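Local coordinates for protein glucose-1-phosphate thymidylyltransferase (Bacillus anthracis, PDB 4ECM) that catalyses transfer of a thymidylyl group from dTTP to glucose 1-phosphate, giving dTDP-glucose and pyrophosphate, a step in dTDP-L-rhamnose biosynthesis, at residues 35-43 and 243-251; 163-171 and 181-192. All blocks are in the same frame, centred on the assembly; numbering follows the deposited sequence.

Contact 1. Residues 35-43 and 243-251; sequences GSRLYPITK and DAGTHVSLQ. With POP (pyrophosphate 2-), chain C; DAU (2'deoxy-thymidine-5'-diphospho-alpha-D-glucose), chain B.
Leu38 and His247 make the main apolar contact: Leu38 CD2 sits over the centre of the imidazole face, 4.0 Å from the His247 ring centroid, a CH-pi contact only 11° off the ring normal. The same methyl presses on the backbone at the start of helix 247-256, 3.5 Å from Thr246 C. Deeper in, Ile41 CD1 and Leu250 CD2 meet tip to tip at 3.8 Å.

The polar contacts across this face run through water. One water accepts from His247 N and gives a weak bond to Arg37 O; another lies in the His247 ring plane, 2.9 Å from NE2, and also reaches the carbonyl oxygens of Arg37 and Tyr39.

Residues 35-37 belong to the glycine-rich loop that follows the first strand of the nucleotidyltransferase fold, and here they hold pyrophosphate. Gly35 N, Ser36 OG and Arg37 N each donate to it. The Arg37 chain bends at chi3 (-71°), bringing NE and NH2 to pyrophosphate O3, while NH2 also bonds DAU O1P at 2.7 Å. Gly245 O lies over one face of this guanidinium, offset toward its rim.

Asp243 OD2 accepts from Gly245 N at 3.1 Å, an Asx turn just before the helix, with Thr246 as N-cap.

Contact 2. Residues 163-171 and 181-192; sequences PERFGVANI and EKPKEPKSSYAV. With DAU (2'deoxy-thymidine-5'-diphospho-alpha-D-glucose), chain B.
Val168 spreads its two methyls over the loop 183-188. CG2 lies 3.7 Å from Pro183 CG, the two side chains crossing obliquely, and CG1 touches Ser188 OG. Beside it, the Pro163 ring fits against the same loop, its CB and CG on Ser188 O and its CG 3.9 Å from Pro186 CG. Phe166 puts CB against Ala191 CB, and Arg165 CB covers the centre of one face of its ring.

At the far end Ile171 crosses Tyr190 at about a right angle. With chi1 at -61° its CG1 arm points over the phenol, and CD1 stands 3.7 Å from the ring centroid, 15° off the normal. Ala169 CB touches both Tyr190 CB and Val192 CG2, while Lys187 CB lies over the Asn170 amide carbon.

The backbones are joined by Val192 N to Gly167 O, by Ala169 N to Tyr190 O and by Lys182 N to Phe166 O. Ser188 OG adds a 2.6 Å bond to Ala169 O and accepts from Tyr190 N, an ST turn, so this hydroxyl both gives and takes.

Gly167 CA packs 3.5 Å from Glu181 OE1, and the glucose O3 comes close on the same side. Gly167 N donates to glucose O4, which in turn donates to Val192 O. Glu181, its chain bent at chi2 (65°), takes O3 on OE1 and O2 on OE2; OE2 also offers its anti lone pair to Lys182 NZ, which bonds DAU O4P. Antiparallel strands 167-172 and 190-198 and the end of strand 175-181 thus form part of the sugar site of a nucleotidyltransferase, gripping glucose, with Lys182, just beyond the strand, holding the adjoining phosphate.

From the N terminus the chain leaves strand 25-30 into residues 35-43, which wait some 200 residues for their partner. Within that span lies contact 2, which closes a short loop: strand 167-172 runs out, strand 175-181 returns, and the loop after it leads into strand 190-198. Contact 1 closes much later, when residues 243-251 enter the last helix, so contact 2 nests inside it. Their centres are about 22 Å apart, yet they touch through a salt bridge, Arg165 NH1 to Asp243 OD1. Both also meet the dTDP-glucose: contact 1 ties the pyrophosphate-binding loop to the C-terminal helix, and contact 2 joins three neighbouring strands at the sugar.

Contact 1. Residues 35-43 and 243-251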
loop_
_atom_site.group_PDB
_atom_site.type_symbol
_atom_site.label_atom_id
_atom_site.label_comp_id
_atom_site.label_asym_id
_atom_site.label_seq_id
_atom_site.Cartn_x
_atom_site.Cartn_y
_atom_site.Cartn_z
ATOM N N GLY A 35 17.879 -3.981 -0.378
ATOM C CA GLY A 35 17.901 -3.833 1.080
ATOM C C GLY A 35 18.144 -5.166 1.789
ATOM O O GLY A 35 17.925 -5.275 3.007
ATOM N N SER A 36 18.620 -6.166 1.031
ATOM C CA SER A 36 18.836 -7.517 1.556
ATOM C C SER A 36 19.726 -7.552 2.788
ATOM O O SER A 36 19.454 -8.310 3.708
ATOM C CB SER A 36 19.394 -8.463 0.470
ATOM O OG SER A 36 20.676 -8.043 0.020
ATOM N N ARG A 37 20.780 -6.741 2.819
ATOM C CA ARG A 37 21.666 -6.706 3.992
ATOM C C ARG A 37 20.947 -6.366 5.296
ATOM O O ARG A 37 21.357 -6.813 6.356
ATOM C CB ARG A 37 22.816 -5.717 3.790
ATOM C CG ARG A 37 24.021 -6.291 3.058
ATOM C CD ARG A 37 25.061 -5.226 2.775
ATOM N NE ARG A 37 24.584 -4.305 1.748
ATOM C CZ ARG A 37 25.193 -3.177 1.384
ATOM N NH1 ARG A 37 26.320 -2.786 1.983
ATOM N NH2 ARG A 37 24.655 -2.419 0.424
ATOM N N LEU A 38 19.891 -5.561 5.217
ATOM C CA LEU A 38 19.135 -5.165 6.398
ATOM C C LEU A 38 17.901 -6.044 6.671
ATOM O O LEU A 38 17.171 -5.800 7.621
ATOM C CB LEU A 38 18.703 -3.707 6.263
ATOM C CG LEU A 38 19.831 -2.679 6.194
ATOM C CD1 LEU A 38 19.280 -1.277 5.932
ATOM C CD2 LEU A 38 20.645 -2.714 7.473
ATOM N N TYR A 39 17.680 -7.071 5.863
ATOM C CA TYR A 39 16.500 -7.924 6.037
ATOM C C TYR A 39 16.517 -8.530 7.456
ATOM O O TYR A 39 17.565 -8.942 7.931
ATOM C CB TYR A 39 16.454 -8.997 4.942
ATOM C CG TYR A 39 15.119 -9.705 4.819
ATOM C CD1 TYR A 39 14.117 -9.220 3.961
ATOM C CD2 TYR A 39 14.850 -10.858 5.563
ATOM C CE1 TYR A 39 12.887 -9.872 3.855
ATOM C CE2 TYR A 39 13.634 -11.517 5.461
ATOM C CZ TYR A 39 12.655 -11.030 4.613
ATOM O OH TYR A 39 11.453 -11.712 4.539
ATOM N N PRO A 40 15.358 -8.599 8.134
ATOM C CA PRO A 40 13.983 -8.256 7.774
ATOM C C PRO A 40 13.457 -6.840 8.050
ATOM O O PRO A 40 12.288 -6.589 7.775
ATOM C CB PRO A 40 13.181 -9.241 8.631
ATOM C CG PRO A 40 13.960 -9.341 9.868
ATOM C CD PRO A 40 15.411 -9.208 9.477
ATOM N N ILE A 41 14.253 -5.908 8.566
ATOM C CA ILE A 41 13.691 -4.573 8.827
ATOM C C ILE A 41 13.316 -3.871 7.529
ATOM O O ILE A 41 12.644 -2.831 7.568
ATOM C CB ILE A 41 14.592 -3.657 9.710
ATOM C CG1 ILE A 41 15.940 -3.362 9.038
ATOM C CG2 ILE A 41 14.807 -4.279 11.081
ATOM C CD1 ILE A 41 16.836 -2.362 9.820
ATOM N N THR A 42 13.742 -4.444 6.392
ATOM C CA THR A 42 13.442 -3.923 5.050
ATOM C C THR A 42 12.508 -4.857 4.270
ATOM O O THR A 42 12.391 -4.752 3.053
ATOM C CB THR A 42 14.743 -3.702 4.202
ATOM O OG1 THR A 42 15.572 -4.874 4.278
ATOM C CG2 THR A 42 15.535 -2.463 4.689
ATOM N N LYS A 43 11.837 -5.757 4.975
ATOM C CA LYS A 43 10.913 -6.713 4.351
ATOM C C LYS A 43 9.771 -6.021 3.644
ATOM O O LYS A 43 9.395 -6.393 2.540
ATOM C CB LYS A 43 10.331 -7.642 5.424
ATOM C CG LYS A 43 9.333 -8.700 4.935
ATOM C CD LYS A 43 9.018 -9.686 6.096
ATOM C CE LYS A 43 8.024 -10.780 5.732
ATOM N NZ LYS A 43 7.731 -11.670 6.931
ATOM N N ASP A 243 27.881 5.376 5.589
ATOM C CA ASP A 243 26.869 4.754 4.801
ATOM C C ASP A 243 25.863 4.294 5.856
ATOM O O ASP A 243 26.115 4.333 7.077
ATOM C CB ASP A 243 27.384 3.527 4.059
ATOM C CG ASP A 243 27.694 2.381 5.005
ATOM O OD1 ASP A 243 28.667 2.502 5.753
ATOM O OD2 ASP A 243 26.974 1.370 4.993
ATOM N N ALA A 244 24.701 3.900 5.410
ATOM C CA ALA A 244 23.699 3.360 6.343
ATOM C C ALA A 244 23.095 2.066 5.848
ATOM O O ALA A 244 21.942 1.795 6.125
ATOM C CB ALA A 244 22.614 4.394 6.596
ATOM N N GLY A 245 23.894 1.256 5.154
ATOM C CA GLY A 245 23.427 0.004 4.525
ATOM C C GLY A 245 23.665 -1.305 5.266
ATOM O O GLY A 245 23.350 -2.369 4.735
ATOM N N THR A 246 24.221 -1.228 6.481
ATOM C CA THR A 246 24.447 -2.393 7.336
ATOM C C THR A 246 23.847 -2.059 8.685
ATOM O O THR A 246 23.706 -0.885 9.030
ATOM C CB THR A 246 25.953 -2.676 7.550
ATOM O OG1 THR A 246 26.544 -1.566 8.236
ATOM C CG2 THR A 246 26.701 -2.924 6.195
ATOM N N HIS A 247 23.508 -3.066 9.477
ATOM C CA HIS A 247 22.947 -2.784 10.792
ATOM C C HIS A 247 23.811 -1.868 11.640
ATOM O O HIS A 247 23.314 -0.875 12.182
ATOM C CB HIS A 247 22.615 -4.066 11.545
ATOM C CG HIS A 247 21.479 -4.819 10.937
ATOM N ND1 HIS A 247 20.175 -4.373 11.009
ATOM C CD2 HIS A 247 21.446 -5.980 10.238
ATOM C CE1 HIS A 247 19.385 -5.229 10.380
ATOM N NE2 HIS A 247 20.132 -6.213 9.901
ATOM N N VAL A 248 25.099 -2.179 11.738
ATOM C CA VAL A 248 26.013 -1.374 12.542
ATOM C C VAL A 248 26.136 0.068 12.015
ATOM O O VAL A 248 26.119 1.023 12.797
ATOM C CB VAL A 248 27.419 -2.032 12.632
ATOM C CG1 VAL A 248 28.417 -1.100 13.332
ATOM C CG2 VAL A 248 27.332 -3.376 13.358
ATOM N N SER A 249 26.230 0.225 10.700
ATOM C CA SER A 249 26.385 1.564 10.113
ATOM C C SER A 249 25.070 2.360 10.151
ATOM O O SER A 249 25.083 3.591 10.299
ATOM C CB SER A 249 27.011 1.494 8.713
ATOM O OG SER A 249 26.159 0.874 7.760
ATOM N N LEU A 250 23.937 1.660 10.048
ATOM C CA LEU A 250 22.630 2.317 10.180
ATOM C C LEU A 250 22.492 2.865 11.603
ATOM O O LEU A 250 22.032 3.987 11.817
ATOM C CB LEU A 250 21.482 1.337 9.877
ATOM C CG LEU A 250 20.056 1.811 10.171
ATOM C CD1 LEU A 250 19.675 3.029 9.312
ATOM C CD2 LEU A 250 19.069 0.665 9.951
ATOM N N GLN A 251 22.868 2.055 12.579
ATOM C CA GLN A 251 22.819 2.487 13.985
ATOM C C GLN A 251 23.764 3.656 14.233
ATOM O O GLN A 251 23.431 4.585 14.976
ATOM C CB GLN A 251 23.143 1.334 14.914
ATOM C CG GLN A 251 22.090 0.227 14.900
ATOM C CD GLN A 251 20.720 0.709 15.324
ATOM O OE1 GLN A 251 20.594 1.625 16.145
ATOM N NE2 GLN A 251 19.674 0.083 14.778
HETATM P P1 POP C . 21.453 -4.420 -0.317
HETATM O O1 POP C . 21.071 -5.656 -1.090
HETATM O O2 POP C . 21.303 -4.637 1.165
HETATM O O3 POP C . 22.892 -4.111 -0.630
HETATM O O POP C . 20.486 -3.207 -0.784
HETATM P P2 POP C . 21.054 -1.756 -1.237
HETATM O O4 POP C . 22.043 -1.279 -0.198
HETATM O O5 POP C . 19.912 -0.774 -1.310
HETATM O O6 POP C . 21.767 -1.838 -2.581
HETATM O O6 DAU B . 28.595 4.225 0.163
HETATM C C6 DAU B . 29.680 4.577 -0.698
HETATM C C5 DAU B . 29.932 3.450 -1.689
HETATM O O5 DAU B . 28.709 3.206 -2.378
HETATM C C4 DAU B . 31.053 3.799 -2.674
HETATM O O4 DAU B . 32.293 3.957 -1.996
HETATM C C3 DAU B . 31.224 2.736 -3.756
HETATM O O3 DAU B . 32.204 3.197 -4.710
HETATM C C2 DAU B . 29.863 2.510 -4.426
HETATM O O2 DAU B . 29.932 1.438 -5.386
HETATM C C1 DAU B . 28.785 2.200 -3.395
HETATM O O1 DAU B . 29.060 0.935 -2.805
HETATM P P2 DAU B . 27.884 0.075 -2.109
HETATM O O3P DAU B . 27.531 0.647 -0.757
HETATM O O4P DAU B . 28.265 -1.372 -2.257
HETATM O OPP DAU B . 26.620 0.394 -3.067
HETATM P P DAU B . 25.158 -0.216 -2.788
HETATM O O1P DAU B . 24.962 -0.370 -1.299
HETATM O O2P DAU B . 24.963 -1.372 -3.701
HETATM O "O5'" DAU B . 24.188 0.984 -3.259
HETATM C "C5'" DAU B . 24.119 2.162 -2.482
HETATM C "C4'" DAU B . 22.896 3.032 -2.771
HETATM O "O4'" DAU B . 22.586 3.161 -4.158
HETATM C "C3'" DAU B . 21.647 2.558 -2.060
HETATM O "O3'" DAU B . 21.178 3.689 -1.320
HETATM C "C2'" DAU B . 20.669 2.181 -3.145
HETATM C "C1'" DAU B . 21.234 2.830 -4.400
HETATM N N11 DAU B . 21.306 1.973 -5.596
HETATM C C61 DAU B . 22.058 0.773 -5.514
HETATM C C51 DAU B . 21.898 -0.225 -6.454
HETATM C C5A DAU B . 22.786 -1.452 -6.416
HETATM C C21 DAU B . 20.248 2.032 -6.523
HETATM O O21 DAU B . 19.488 3.136 -6.548
HETATM N N31 DAU B . 20.065 1.073 -7.464
HETATM C C41 DAU B . 20.831 -0.049 -7.471
HETATM O O41 DAU B . 20.623 -1.005 -8.404
HETATM O O HOH W 1 23.978 -5.569 8.052
HETATM O O HOH W 2 20.286 -8.485 8.066
#

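Contact 2. Residues 163-171 and 181-192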
loop_
_atom_site.group_PDB
_atom_site.type_symbol
_atom_site.label_atom_id
_atom_site.label_comp_id
_atom_site.label_asym_id
_atom_site.label_seq_id
_atom_site.Cartn_x
_atom_site.Cartn_y
_atom_site.Cartn_z
ATOM N N PRO A 163 38.513 0.764 4.420
ATOM C CA PRO A 163 38.377 1.123 2.999
ATOM C C PRO A 163 37.974 -0.023 2.074
ATOM O O PRO A 163 37.446 0.223 0.975
ATOM C CB PRO A 163 39.777 1.644 2.628
ATOM C CG PRO A 163 40.700 1.053 3.656
ATOM C CD PRO A 163 39.891 0.965 4.909
ATOM N N GLU A 164 38.201 -1.255 2.513
ATOM C CA GLU A 164 37.882 -2.421 1.696
ATOM C C GLU A 164 36.400 -2.506 1.311
ATOM O O GLU A 164 36.042 -3.197 0.360
ATOM C CB GLU A 164 38.340 -3.729 2.378
ATOM C CG GLU A 164 37.536 -4.183 3.626
ATOM C CD GLU A 164 37.767 -3.343 4.890
ATOM O OE1 GLU A 164 38.651 -2.457 4.896
ATOM O OE2 GLU A 164 37.052 -3.582 5.889
ATOM N N ARG A 165 35.543 -1.822 2.061
ATOM C CA ARG A 165 34.120 -1.821 1.794
ATOM C C ARG A 165 33.702 -0.842 0.700
ATOM O O ARG A 165 32.567 -0.866 0.286
ATOM C CB ARG A 165 33.332 -1.384 3.039
ATOM C CG ARG A 165 33.294 -2.345 4.202
ATOM C CD ARG A 165 32.013 -2.094 5.013
ATOM N NE ARG A 165 32.018 -0.841 5.763
ATOM C CZ ARG A 165 30.935 -0.088 6.008
ATOM N NH1 ARG A 165 31.047 1.019 6.731
ATOM N NH2 ARG A 165 29.747 -0.402 5.509
ATOM N N PHE A 166 34.594 0.030 0.253
ATOM C CA PHE A 166 34.189 1.103 -0.636
ATOM C C PHE A 166 35.027 1.222 -1.883
ATOM O O PHE A 166 35.951 0.442 -2.111
ATOM C CB PHE A 166 34.303 2.440 0.141
ATOM C CG PHE A 166 33.609 2.433 1.483
ATOM C CD1 PHE A 166 32.233 2.499 1.572
ATOM C CD2 PHE A 166 34.335 2.366 2.652
ATOM C CE1 PHE A 166 31.590 2.478 2.806
ATOM C CE2 PHE A 166 33.703 2.340 3.888
ATOM C CZ PHE A 166 32.320 2.399 3.964
ATOM N N GLY A 167 34.681 2.202 -2.699
ATOM C CA GLY A 167 35.505 2.582 -3.831
ATOM C C GLY A 167 36.668 3.306 -3.155
ATOM O O GLY A 167 36.453 4.084 -2.215
ATOM N N VAL A 168 37.886 3.029 -3.595
ATOM C CA VAL A 168 39.091 3.584 -2.957
ATOM C C VAL A 168 39.955 4.354 -3.941
ATOM O O VAL A 168 40.293 3.851 -5.002
ATOM C CB VAL A 168 39.940 2.460 -2.341
ATOM C CG1 VAL A 168 41.278 2.992 -1.846
ATOM C CG2 VAL A 168 39.170 1.769 -1.203
ATOM N N ALA A 169 40.303 5.583 -3.579
ATOM C CA ALA A 169 41.111 6.434 -4.443
ATOM C C ALA A 169 42.580 6.283 -4.112
ATOM O O ALA A 169 42.990 6.412 -2.955
ATOM C CB ALA A 169 40.694 7.902 -4.297
ATOM N N ASN A 170 43.361 6.003 -5.146
ATOM C CA ASN A 170 44.803 5.890 -5.036
ATOM C C ASN A 170 45.328 7.277 -5.322
ATOM O O ASN A 170 45.330 7.725 -6.475
ATOM C CB ASN A 170 45.332 4.876 -6.059
ATOM C CG ASN A 170 46.867 4.756 -6.054
ATOM O OD1 ASN A 170 47.550 5.343 -5.214
ATOM N ND2 ASN A 170 47.401 3.990 -7.007
ATOM N N ILE A 171 45.729 7.980 -4.269
ATOM C CA ILE A 171 46.226 9.345 -4.395
ATOM C C ILE A 171 47.741 9.434 -4.263
ATOM O O ILE A 171 48.315 8.972 -3.288
ATOM C CB ILE A 171 45.606 10.258 -3.330
ATOM C CG1 ILE A 171 44.084 10.309 -3.508
ATOM C CG2 ILE A 171 46.202 11.681 -3.424
ATOM C CD1 ILE A 171 43.420 11.220 -2.542
ATOM N N GLU A 181 37.182 -0.413 -6.937
ATOM C CA GLU A 181 35.973 -0.761 -6.213
ATOM C C GLU A 181 36.213 -1.950 -5.286
ATOM O O GLU A 181 36.614 -3.005 -5.732
ATOM C CB GLU A 181 34.836 -1.061 -7.201
ATOM C CG GLU A 181 33.485 -1.365 -6.554
ATOM C CD GLU A 181 32.875 -0.173 -5.799
ATOM O OE1 GLU A 181 33.311 0.990 -6.021
ATOM O OE2 GLU A 181 31.936 -0.412 -4.996
ATOM N N LYS A 182 35.970 -1.733 -3.995
ATOM C CA LYS A 182 36.104 -2.751 -2.938
ATOM C C LYS A 182 37.350 -3.622 -3.070
ATOM O O LYS A 182 37.261 -4.842 -3.160
ATOM C CB LYS A 182 34.836 -3.609 -2.862
ATOM C CG LYS A 182 33.567 -2.773 -2.661
ATOM C CD LYS A 182 32.360 -3.640 -2.306
ATOM C CE LYS A 182 31.059 -2.802 -2.212
ATOM N NZ LYS A 182 30.695 -2.253 -3.541
ATOM N N PRO A 183 38.530 -2.990 -3.053
ATOM C CA PRO A 183 39.769 -3.741 -3.195
ATOM C C PRO A 183 40.059 -4.658 -2.000
ATOM O O PRO A 183 39.819 -4.273 -0.844
ATOM C CB PRO A 183 40.825 -2.639 -3.276
ATOM C CG PRO A 183 40.242 -1.496 -2.486
ATOM C CD PRO A 183 38.768 -1.563 -2.764
ATOM N N LYS A 184 40.554 -5.861 -2.289
ATOM C CA LYS A 184 40.982 -6.817 -1.248
ATOM C C LYS A 184 42.213 -6.268 -0.515
ATOM O O LYS A 184 42.433 -6.558 0.657
ATOM C CB LYS A 184 41.348 -8.176 -1.877
ATOM C CG LYS A 184 40.164 -9.089 -2.225
ATOM C CD LYS A 184 39.638 -9.903 -1.008
ATOM C CE LYS A 184 40.686 -10.967 -0.519
ATOM N NZ LYS A 184 40.205 -11.884 0.579
ATOM N N GLU A 185 43.010 -5.489 -1.247
ATOM C CA GLU A 185 44.228 -4.861 -0.750
ATOM C C GLU A 185 44.207 -3.387 -1.129
ATOM O O GLU A 185 44.794 -2.982 -2.143
ATOM C CB GLU A 185 45.454 -5.546 -1.362
ATOM C CG GLU A 185 45.694 -6.967 -0.825
ATOM C CD GLU A 185 46.870 -7.684 -1.510
ATOM O OE1 GLU A 185 47.238 -7.292 -2.644
ATOM O OE2 GLU A 185 47.405 -8.658 -0.919
ATOM N N PRO A 186 43.531 -2.574 -0.317
ATOM C CA PRO A 186 43.393 -1.145 -0.627
ATOM C C PRO A 186 44.716 -0.410 -0.749
ATOM O O PRO A 186 45.611 -0.642 0.043
ATOM C CB PRO A 186 42.585 -0.587 0.560
ATOM C CG PRO A 186 42.020 -1.801 1.291
ATOM C CD PRO A 186 42.905 -2.952 0.969
ATOM N N LYS A 187 44.834 0.467 -1.738
ATOM C CA LYS A 187 46.052 1.270 -1.905
ATOM C C LYS A 187 46.109 2.391 -0.863
ATOM O O LYS A 187 47.167 2.921 -0.585
ATOM C CB LYS A 187 46.072 1.926 -3.289
ATOM C CG LYS A 187 46.229 0.972 -4.482
ATOM C CD LYS A 187 47.681 0.548 -4.674
ATOM C CE LYS A 187 47.864 -0.351 -5.906
ATOM N NZ LYS A 187 47.176 -1.664 -5.746
ATOM N N SER A 188 44.956 2.774 -0.318
ATOM C CA SER A 188 44.885 3.869 0.639
ATOM C C SER A 188 43.649 3.689 1.493
ATOM O O SER A 188 42.943 2.703 1.344
ATOM C CB SER A 188 44.734 5.195 -0.114
ATOM O OG SER A 188 43.397 5.340 -0.605
ATOM N N SER A 189 43.371 4.664 2.358
ATOM C CA SER A 189 42.148 4.652 3.156
ATOM C C SER A 189 41.157 5.749 2.694
ATOM O O SER A 189 40.207 6.087 3.413
ATOM C CB SER A 189 42.467 4.781 4.647
ATOM O OG SER A 189 43.112 5.993 4.915
ATOM N N TYR A 190 41.369 6.277 1.488
ATOM C CA TYR A 190 40.470 7.290 0.929
ATOM C C TYR A 190 39.260 6.669 0.241
ATOM O O TYR A 190 39.363 6.226 -0.892
ATOM C CB TYR A 190 41.184 8.154 -0.104
ATOM C CG TYR A 190 42.284 9.045 0.439
ATOM C CD1 TYR A 190 41.992 10.168 1.222
ATOM C CD2 TYR A 190 43.615 8.803 0.111
ATOM C CE1 TYR A 190 43.028 11.010 1.703
ATOM C CE2 TYR A 190 44.645 9.628 0.575
ATOM C CZ TYR A 190 44.358 10.723 1.368
ATOM O OH TYR A 190 45.418 11.521 1.795
ATOM N N ALA A 191 38.120 6.633 0.927
ATOM C CA ALA A 191 36.895 6.112 0.343
ATOM C C ALA A 191 36.269 7.153 -0.563
ATOM O O ALA A 191 36.198 8.329 -0.204
ATOM C CB ALA A 191 35.895 5.721 1.446
ATOM N N VAL A 192 35.825 6.730 -1.746
ATOM C CA VAL A 192 35.127 7.622 -2.673
ATOM C C VAL A 192 33.654 7.515 -2.272
ATOM O O VAL A 192 32.991 6.498 -2.521
ATOM C CB VAL A 192 35.358 7.231 -4.152
ATOM C CG1 VAL A 192 34.590 8.167 -5.099
ATOM C CG2 VAL A 192 36.835 7.263 -4.485
HETATM O O6 DAU B . 28.595 4.225 0.163
HETATM C C6 DAU B . 29.680 4.577 -0.698
HETATM C C5 DAU B . 29.932 3.450 -1.689
HETATM O O5 DAU B . 28.709 3.206 -2.378
HETATM C C4 DAU B . 31.053 3.799 -2.674
HETATM O O4 DAU B . 32.293 3.957 -1.996
HETATM C C3 DAU B . 31.224 2.736 -3.756
HETATM O O3 DAU B . 32.204 3.197 -4.710
HETATM C C2 DAU B . 29.863 2.510 -4.426
HETATM O O2 DAU B . 29.932 1.438 -5.386
HETATM C C1 DAU B . 28.785 2.200 -3.395
HETATM O O1 DAU B . 29.060 0.935 -2.805
HETATM P P2 DAU B . 27.884 0.075 -2.109
HETATM O O3P DAU B . 27.531 0.647 -0.757
HETATM O O4P DAU B . 28.265 -1.372 -2.257
HETATM O OPP DAU B . 26.620 0.394 -3.067
HETATM P P DAU B . 25.158 -0.216 -2.788
HETATM O O1P DAU B . 24.962 -0.370 -1.299
HETATM O O2P DAU B . 24.963 -1.372 -3.701
HETATM O "O5'" DAU B . 24.188 0.984 -3.259
HETATM C "C5'" DAU B . 24.119 2.162 -2.482
HETATM C "C4'" DAU B . 22.896 3.032 -2.771
HETATM O "O4'" DAU B . 22.586 3.161 -4.158
HETATM C "C3'" DAU B . 21.647 2.558 -2.060
HETATM O "O3'" DAU B . 21.178 3.689 -1.320
HETATM C "C2'" DAU B . 20.669 2.181 -3.145
HETATM C "C1'" DAU B . 21.234 2.830 -4.400
HETATM N N11 DAU B . 21.306 1.973 -5.596
HETATM C C61 DAU B . 22.058 0.773 -5.514
HETATM C C51 DAU B . 21.898 -0.225 -6.454
HETATM C C5A DAU B . 22.786 -1.452 -6.416
HETATM C C21 DAU B . 20.248 2.032 -6.523
HETATM O O21 DAU B . 19.488 3.136 -6.548
HETATM N N31 DAU B . 20.065 1.073 -7.464
HETATM C C41 DAU B . 20.831 -0.049 -7.471
HETATM O O41 DAU B . 20.623 -1.005 -8.404
HETATM O O HOH W 3 47.728 5.157 -2.480
#